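Local atomic coordinates of 6-aminohexanoate-cyclic-dimer hydrolase (Arthrobacter sp., PDB entry 3A2Q), a protein that hydrolyses the cyclic dimer of 6-aminohexanoate, a by-product of nylon-6 manufacture, opening the ring to give the linear dimer. Residues G304-L309 with G417-L422; G283-L288 with H293-A298. The protein carries 1 engineered substitution. One frame throughout, in Å; residues are numbered along the deposited sequence.

Interaction 1 of 2, residues G304-L309 with G417-L422; sequences GDRSFL and GSLQML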
ATOM      1  N   GLY A 304     -20.534  -7.359   7.013  1.00 25.43           N
ATOM      2  CA  GLY A 304     -21.416  -8.248   6.275  1.00 23.87           C
ATOM      3  C   GLY A 304     -22.132  -7.514   5.158  1.00 28.34           C
ATOM      4  O   GLY A 304     -22.904  -8.100   4.397  1.00 26.69           O
ATOM      5  N   ASP A 305     -21.858  -6.219   5.049  1.00 28.64           N
ATOM      6  CA  ASP A 305     -22.487  -5.378   4.041  1.00 28.40           C
ATOM      7  C   ASP A 305     -21.436  -4.670   3.193  1.00 29.69           C
ATOM      8  O   ASP A 305     -20.466  -4.113   3.716  1.00 30.93           O
ATOM      9  CB  ASP A 305     -23.402  -4.361   4.748  1.00 31.55           C
ATOM     10  CG  ASP A 305     -23.969  -3.310   3.810  1.00 40.47           C
ATOM     11  OD1 ASP A 305     -24.481  -3.669   2.729  1.00 38.43           O
ATOM     12  OD2 ASP A 305     -23.914  -2.115   4.168  1.00 48.88           O
ATOM     13  N   ARG A 306     -21.602  -4.720   1.877  1.00 26.60           N
ATOM     14  CA  ARG A 306     -20.661  -4.042   0.999  1.00 26.33           C
ATOM     15  C   ARG A 306     -21.434  -3.131   0.049  1.00 26.37           C
ATOM     16  O   ARG A 306     -20.959  -2.795  -1.033  1.00 27.70           O
ATOM     17  CB  ARG A 306     -19.809  -5.042   0.208  1.00 23.74           C
ATOM     18  CG  ARG A 306     -18.420  -4.496  -0.124  1.00 20.28           C
ATOM     19  CD  ARG A 306     -17.624  -5.398  -1.035  1.00 22.48           C
ATOM     20  NE  ARG A 306     -17.423  -6.730  -0.468  1.00 27.02           N
ATOM     21  CZ  ARG A 306     -17.960  -7.842  -0.960  1.00 29.13           C
ATOM     22  NH1 ARG A 306     -18.736  -7.786  -2.035  1.00 27.99           N
ATOM     23  NH2 ARG A 306     -17.719  -9.011  -0.379  1.00 24.61           N
ATOM     24  N   SER A 307     -22.627  -2.727   0.474  1.00 26.06           N
ATOM     25  CA  SER A 307     -23.476  -1.841  -0.323  1.00 30.05           C
ATOM     26  C   SER A 307     -22.751  -0.543  -0.656  1.00 29.71           C
ATOM     27  O   SER A 307     -22.938   0.035  -1.725  1.00 28.35           O
ATOM     28  CB  SER A 307     -24.759  -1.509   0.441  1.00 29.44           C
ATOM     29  OG  SER A 307     -25.537  -2.669   0.651  1.00 39.44           O
ATOM     30  N   PHE A 308     -21.919  -0.096   0.275  1.00 27.93           N
ATOM     31  CA  PHE A 308     -21.163   1.140   0.119  1.00 27.96           C
ATOM     32  C   PHE A 308     -20.263   1.156  -1.111  1.00 29.05           C
ATOM     33  O   PHE A 308     -19.957   2.226  -1.646  1.00 30.02           O
ATOM     34  CB  PHE A 308     -20.297   1.366   1.363  1.00 27.35           C
ATOM     35  CG  PHE A 308     -19.127   0.420   1.468  1.00 26.14           C
ATOM     36  CD1 PHE A 308     -17.933   0.695   0.809  1.00 25.86           C
ATOM     37  CD2 PHE A 308     -19.229  -0.754   2.206  1.00 25.57           C
ATOM     38  CE1 PHE A 308     -16.853  -0.188   0.881  1.00 26.23           C
ATOM     39  CE2 PHE A 308     -18.157  -1.643   2.288  1.00 24.99           C
ATOM     40  CZ  PHE A 308     -16.967  -1.360   1.623  1.00 27.81           C
ATOM     41  N   LEU A 309     -19.825  -0.021  -1.555  1.00 27.54           N
ATOM     42  CA  LEU A 309     -18.927  -0.083  -2.698  1.00 28.83           C
ATOM     43  C   LEU A 309     -19.520   0.558  -3.947  1.00 29.31           C
ATOM     44  O   LEU A 309     -18.786   1.085  -4.787  1.00 27.84           O
ATOM     45  CB  LEU A 309     -18.516  -1.530  -2.991  1.00 28.99           C
ATOM     46  CG  LEU A 309     -17.221  -1.681  -3.802  1.00 29.04           C
ATOM     47  CD1 LEU A 309     -16.065  -0.997  -3.071  1.00 30.66           C
ATOM     48  CD2 LEU A 309     -16.910  -3.150  -4.007  1.00 30.75           C
ATOM     49  N   GLY A 417     -12.972 -11.595  -9.995  1.00 35.09           N
ATOM     50  CA  GLY A 417     -11.590 -11.882  -9.651  1.00 32.96           C
ATOM     51  C   GLY A 417     -10.820 -10.798  -8.922  1.00 32.57           C
ATOM     52  O   GLY A 417      -9.956 -11.106  -8.105  1.00 29.19           O
ATOM     53  N   SER A 418     -11.112  -9.537  -9.225  1.00 29.81           N
ATOM     54  CA  SER A 418     -10.438  -8.429  -8.562  1.00 28.10           C
ATOM     55  C   SER A 418     -11.109  -8.147  -7.225  1.00 26.48           C
ATOM     56  O   SER A 418     -10.445  -7.801  -6.250  1.00 26.91           O
ATOM     57  CB  SER A 418     -10.482  -7.161  -9.428  1.00 29.74           C
ATOM     58  OG  SER A 418      -9.657  -7.278 -10.574  1.00 30.15           O
ATOM     59  N   LEU A 419     -12.432  -8.295  -7.177  1.00 24.62           N
ATOM     60  CA  LEU A 419     -13.159  -8.044  -5.941  1.00 22.68           C
ATOM     61  C   LEU A 419     -12.569  -8.840  -4.777  1.00 26.55           C
ATOM     62  O   LEU A 419     -12.397  -8.306  -3.682  1.00 24.94           O
ATOM     63  CB  LEU A 419     -14.643  -8.391  -6.111  1.00 26.63           C
ATOM     64  CG  LEU A 419     -15.530  -8.272  -4.863  1.00 28.53           C
ATOM     65  CD1 LEU A 419     -15.456  -6.863  -4.301  1.00 24.10           C
ATOM     66  CD2 LEU A 419     -16.970  -8.636  -5.210  1.00 31.12           C
ATOM     67  N   GLN A 420     -12.234 -10.107  -5.014  1.00 24.69           N
ATOM     68  CA  GLN A 420     -11.687 -10.937  -3.943  1.00 25.80           C
ATOM     69  C   GLN A 420     -10.323 -10.487  -3.421  1.00 24.68           C
ATOM     70  O   GLN A 420      -9.922 -10.872  -2.324  1.00 26.43           O
ATOM     71  CB  GLN A 420     -11.621 -12.404  -4.368  1.00 27.63           C
ATOM     72  CG  GLN A 420     -12.985 -13.069  -4.431  1.00 29.50           C
ATOM     73  CD  GLN A 420     -12.901 -14.588  -4.325  1.00 46.01           C
ATOM     74  OE1 GLN A 420     -13.219 -15.310  -5.272  1.00 48.31           O
ATOM     75  NE2 GLN A 420     -12.471 -15.077  -3.163  1.00 39.93           N
ATOM     76  N   MET A 421      -9.613  -9.678  -4.195  1.00 23.77           N
ATOM     77  CA  MET A 421      -8.317  -9.184  -3.755  1.00 22.02           C
ATOM     78  C   MET A 421      -8.493  -8.059  -2.730  1.00 23.15           C
ATOM     79  O   MET A 421      -7.707  -7.936  -1.793  1.00 22.98           O
ATOM     80  CB  MET A 421      -7.519  -8.632  -4.937  1.00 24.56           C
ATOM     81  CG  MET A 421      -7.182  -9.634  -6.025  1.00 22.84           C
ATOM     82  SD  MET A 421      -6.121 -10.946  -5.443  1.00 28.77           S
ATOM     83  CE  MET A 421      -4.544 -10.088  -5.354  1.00 29.74           C
ATOM     84  N   LEU A 422      -9.534  -7.247  -2.905  1.00 21.74           N
ATOM     85  CA  LEU A 422      -9.753  -6.099  -2.024  1.00 21.97           C
ATOM     86  C   LEU A 422     -10.961  -6.106  -1.084  1.00 22.61           C
ATOM     87  O   LEU A 422     -11.162  -5.144  -0.341  1.00 21.80           O
ATOM     88  CB  LEU A 422      -9.784  -4.818  -2.876  1.00 23.58           C
ATOM     89  CG  LEU A 422     -10.765  -4.764  -4.058  1.00 22.73           C
ATOM     90  CD1 LEU A 422     -12.197  -4.684  -3.551  1.00 24.13           C
ATOM     91  CD2 LEU A 422     -10.462  -3.544  -4.934  1.00 26.48           C
TER
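Leu-419 reaches from helix 416-422 into the angle between Arg-306 and Leu-309, and its two methyls share the contact. Leu-419 CD2 lies 3.7 Å from Arg-306 NH1, and Leu-419 CD1 touches Leu-309 CD2 at 4.0 Å. The leucine branch sits over one face of the Arg-306 guanidinium, displaced toward its rim, with Leu-419 CG 4.3 Å above the plane. No hydrogen bond links the two segments: the arginine offers its flat face to the leucine and sends NH1 to a salt bridge with Asp-270. The Arg-306 chain runs out with CG anti to the backbone N (chi1 -150°) and bends at chi3 (-59°), which turns the guanidinium across the leucine.

Behind these groups the backbone is shaped by an Asx turn, in which Asp-305 OD1 accepts from Ser-307 N at 3.1 Å, the donor standing well out of the carboxylate plane. Leu-309 N bonds in turn to Arg-306 O.

The Leu-309 side chain points into the region near a bound 6-aminohexanoic acid without belonging to its pocket. The contact thus packs the N-terminal part of helix 308-331 and the loop leading into it against the short helix 416-422, whose Met-421 and Leu-422 rest on helix 176-182.

Interaction 2 of 2, residues G283-L288 with H293-A298; sequences GAAAAL and HDVNDA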
ATOM      1  N   GLY A 283      -4.321 -19.146  12.406  1.00 27.86           N
ATOM      2  CA  GLY A 283      -3.046 -19.434  13.041  1.00 27.86           C
ATOM      3  C   GLY A 283      -2.505 -18.250  13.822  1.00 30.05           C
ATOM      4  O   GLY A 283      -1.936 -18.422  14.898  1.00 29.04           O
ATOM      5  N   ALA A 284      -2.672 -17.048  13.276  1.00 28.70           N
ATOM      6  CA  ALA A 284      -2.202 -15.837  13.939  1.00 26.85           C
ATOM      7  C   ALA A 284      -3.042 -15.586  15.188  1.00 27.29           C
ATOM      8  O   ALA A 284      -2.527 -15.139  16.210  1.00 27.45           O
ATOM      9  CB  ALA A 284      -2.300 -14.642  12.990  1.00 25.69           C
ATOM     10  N   ALA A 285      -4.336 -15.873  15.089  1.00 24.36           N
ATOM     11  CA  ALA A 285      -5.257 -15.694  16.205  1.00 25.66           C
ATOM     12  C   ALA A 285      -4.871 -16.641  17.340  1.00 25.68           C
ATOM     13  O   ALA A 285      -4.917 -16.270  18.506  1.00 27.38           O
ATOM     14  CB  ALA A 285      -6.687 -15.973  15.754  1.00 29.01           C
ATOM     15  N   ALA A 286      -4.485 -17.863  16.990  1.00 28.01           N
ATOM     16  CA  ALA A 286      -4.080 -18.845  17.990  1.00 29.74           C
ATOM     17  C   ALA A 286      -2.821 -18.367  18.703  1.00 30.87           C
ATOM     18  O   ALA A 286      -2.680 -18.540  19.913  1.00 30.00           O
ATOM     19  CB  ALA A 286      -3.826 -20.192  17.330  1.00 29.95           C
ATOM     20  N   ALA A 287      -1.907 -17.765  17.948  1.00 29.49           N
ATOM     21  CA  ALA A 287      -0.667 -17.256  18.524  1.00 32.15           C
ATOM     22  C   ALA A 287      -0.962 -16.106  19.487  1.00 33.25           C
ATOM     23  O   ALA A 287      -0.287 -15.947  20.503  1.00 35.31           O
ATOM     24  CB  ALA A 287       0.280 -16.791  17.413  1.00 31.08           C
ATOM     25  N   LEU A 288      -1.968 -15.295  19.170  1.00 31.48           N
ATOM     26  CA  LEU A 288      -2.320 -14.190  20.052  1.00 32.48           C
ATOM     27  C   LEU A 288      -2.950 -14.747  21.325  1.00 32.02           C
ATOM     28  O   LEU A 288      -2.727 -14.222  22.411  1.00 31.19           O
ATOM     29  CB  LEU A 288      -3.284 -13.217  19.355  1.00 30.06           C
ATOM     30  CG  LEU A 288      -2.719 -12.398  18.187  1.00 31.26           C
ATOM     31  CD1 LEU A 288      -3.819 -11.511  17.605  1.00 27.22           C
ATOM     32  CD2 LEU A 288      -1.553 -11.541  18.661  1.00 26.93           C
ATOM     33  N   HIS A 293      -3.910 -12.822  24.994  1.00 38.71           N
ATOM     34  CA  HIS A 293      -5.020 -11.966  24.600  1.00 35.52           C
ATOM     35  C   HIS A 293      -6.349 -12.705  24.697  1.00 35.16           C
ATOM     36  O   HIS A 293      -6.388 -13.936  24.745  1.00 35.03           O
ATOM     37  CB  HIS A 293      -4.815 -11.453  23.172  1.00 32.14           C
ATOM     38  CG  HIS A 293      -3.614 -10.574  23.019  1.00 28.79           C
ATOM     39  ND1 HIS A 293      -3.570  -9.284  23.497  1.00 28.77           N
ATOM     40  CD2 HIS A 293      -2.404 -10.810  22.461  1.00 26.76           C
ATOM     41  CE1 HIS A 293      -2.384  -8.761  23.242  1.00 29.69           C
ATOM     42  NE2 HIS A 293      -1.657  -9.667  22.613  1.00 30.89           N
ATOM     43  N   ASP A 294      -7.437 -11.944  24.744  1.00 31.64           N
ATOM     44  CA  ASP A 294      -8.767 -12.526  24.816  1.00 33.85           C
ATOM     45  C   ASP A 294      -9.270 -12.630  23.380  1.00 33.55           C
ATOM     46  O   ASP A 294      -9.947 -11.731  22.876  1.00 29.97           O
ATOM     47  CB  ASP A 294      -9.685 -11.634  25.655  1.00 35.97           C
ATOM     48  CG  ASP A 294     -11.099 -12.164  25.741  1.00 42.24           C
ATOM     49  OD1 ASP A 294     -11.307 -13.378  25.533  1.00 46.39           O
ATOM     50  OD2 ASP A 294     -12.009 -11.359  26.034  1.00 50.01           O
ATOM     51  N   VAL A 295      -8.923 -13.738  22.732  1.00 33.96           N
ATOM     52  CA  VAL A 295      -9.289 -13.975  21.339  1.00 33.07           C
ATOM     53  C   VAL A 295     -10.626 -14.695  21.174  1.00 33.37           C
ATOM     54  O   VAL A 295     -10.868 -15.728  21.793  1.00 36.35           O
ATOM     55  CB  VAL A 295      -8.179 -14.776  20.636  1.00 29.09           C
ATOM     56  CG1 VAL A 295      -8.478 -14.892  19.146  1.00 33.87           C
ATOM     57  CG2 VAL A 295      -6.842 -14.097  20.864  1.00 24.82           C
ATOM     58  N   ASN A 296     -11.479 -14.146  20.316  1.00 30.78           N
ATOM     59  CA  ASN A 296     -12.809 -14.698  20.082  1.00 33.39           C
ATOM     60  C   ASN A 296     -13.211 -14.593  18.617  1.00 32.55           C
ATOM     61  O   ASN A 296     -12.700 -13.747  17.888  1.00 30.49           O
ATOM     62  CB  ASN A 296     -13.837 -13.921  20.907  1.00 35.33           C
ATOM     63  CG  ASN A 296     -13.523 -13.924  22.383  1.00 40.30           C
ATOM     64  OD1 ASN A 296     -13.744 -14.917  23.070  1.00 43.35           O
ATOM     65  ND2 ASN A 296     -12.992 -12.809  22.880  1.00 42.38           N
ATOM     66  N   ASP A 297     -14.130 -15.451  18.188  1.00 31.78           N
ATOM     67  CA  ASP A 297     -14.615 -15.380  16.817  1.00 33.29           C
ATOM     68  C   ASP A 297     -15.675 -14.283  16.819  1.00 32.73           C
ATOM     69  O   ASP A 297     -16.802 -14.483  17.277  1.00 30.51           O
ATOM     70  CB  ASP A 297     -15.224 -16.711  16.367  1.00 34.65           C
ATOM     71  CG  ASP A 297     -14.173 -17.769  16.094  1.00 38.46           C
ATOM     72  OD1 ASP A 297     -12.975 -17.424  16.089  1.00 36.74           O
ATOM     73  OD2 ASP A 297     -14.542 -18.941  15.875  1.00 40.44           O
ATOM     74  N   ALA A 298     -15.294 -13.111  16.327  1.00 32.37           N
ATOM     75  CA  ALA A 298     -16.201 -11.979  16.291  1.00 30.20           C
ATOM     76  C   ALA A 298     -15.702 -10.963  15.281  1.00 30.15           C
ATOM     77  O   ALA A 298     -14.517 -10.922  14.959  1.00 26.60           O
ATOM     78  CB  ALA A 298     -16.292 -11.342  17.667  1.00 28.05           C
TER
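Leu-288 O accepts the backbone N-H of His-293 at 3.2 Å, with an N-H...O angle of 153° and the donor tilted 27° from the carbonyl plane. This bond spans the turn between helix 275-290 and strand 294-297, the second half of a beta-alpha-beta unit that starts with strand 259-262. The same carbonyl oxygen lies at the edge of the imidazole, near its plane, 3.4 Å from His-293 CD2, so the residue that closes the turn also lays its ring beside the helix. His-293 CG stands beside its own backbone N (chi1 -64°), which brings His-293 CD2 up to the leucine, 4.0 Å from Leu-288 CD2. Both ring nitrogens are engaged beyond the two segments: ND1 with the backbone N of Leu-258 and NE2 with the side-chain oxygen of Gln-469. Partners at both nitrogens fix the rotation of this buried ring.

Further along the strand, Val-295 faces the helix and divides its methyls between Ala-285 and Leu-288, about one turn apart on the helix. Val-295 CG1, anti to the backbone N, meets Ala-285 CB at 4.0 Å, while Val-295 CG2 touches Leu-288 CB at the same distance. With an alanine here both methyls would go, which is likely to open a gap between strand and helix beside Ala-285 CB and Leu-288 CB. The helix residues also pack on the preceding strand, Ala-285 on Val-262 and Leu-288 on Val-260, and Leu-288 extends to Val-466 and Leu-470 of helix 460-473. A backbone atom of the helix completes the valine's surroundings: Ala-285 O lies against both methyls, 3.7 Å from Val-295 CG2 and 3.9 Å from Val-295 CG1.

The two interactions follow each other along the chain: strand 294-297 of interaction 2 leads to helix 308-331, and interaction 1 is built on the N-terminal part of that helix and the loop before it. Their centres are about 24 Å apart and they do not touch. Interaction 2 is buried and local, pairing a helix with the next strand, an outermost strand of the sheet, through aliphatic and imidazole packing and one backbone hydrogen bond. Interaction 1 is smaller and only partly buried. It joins segments more than 100 residues apart, without a hydrogen bond between them, by setting a leucine against an arginine face and another leucine. It also lies nearer the middle of the chain.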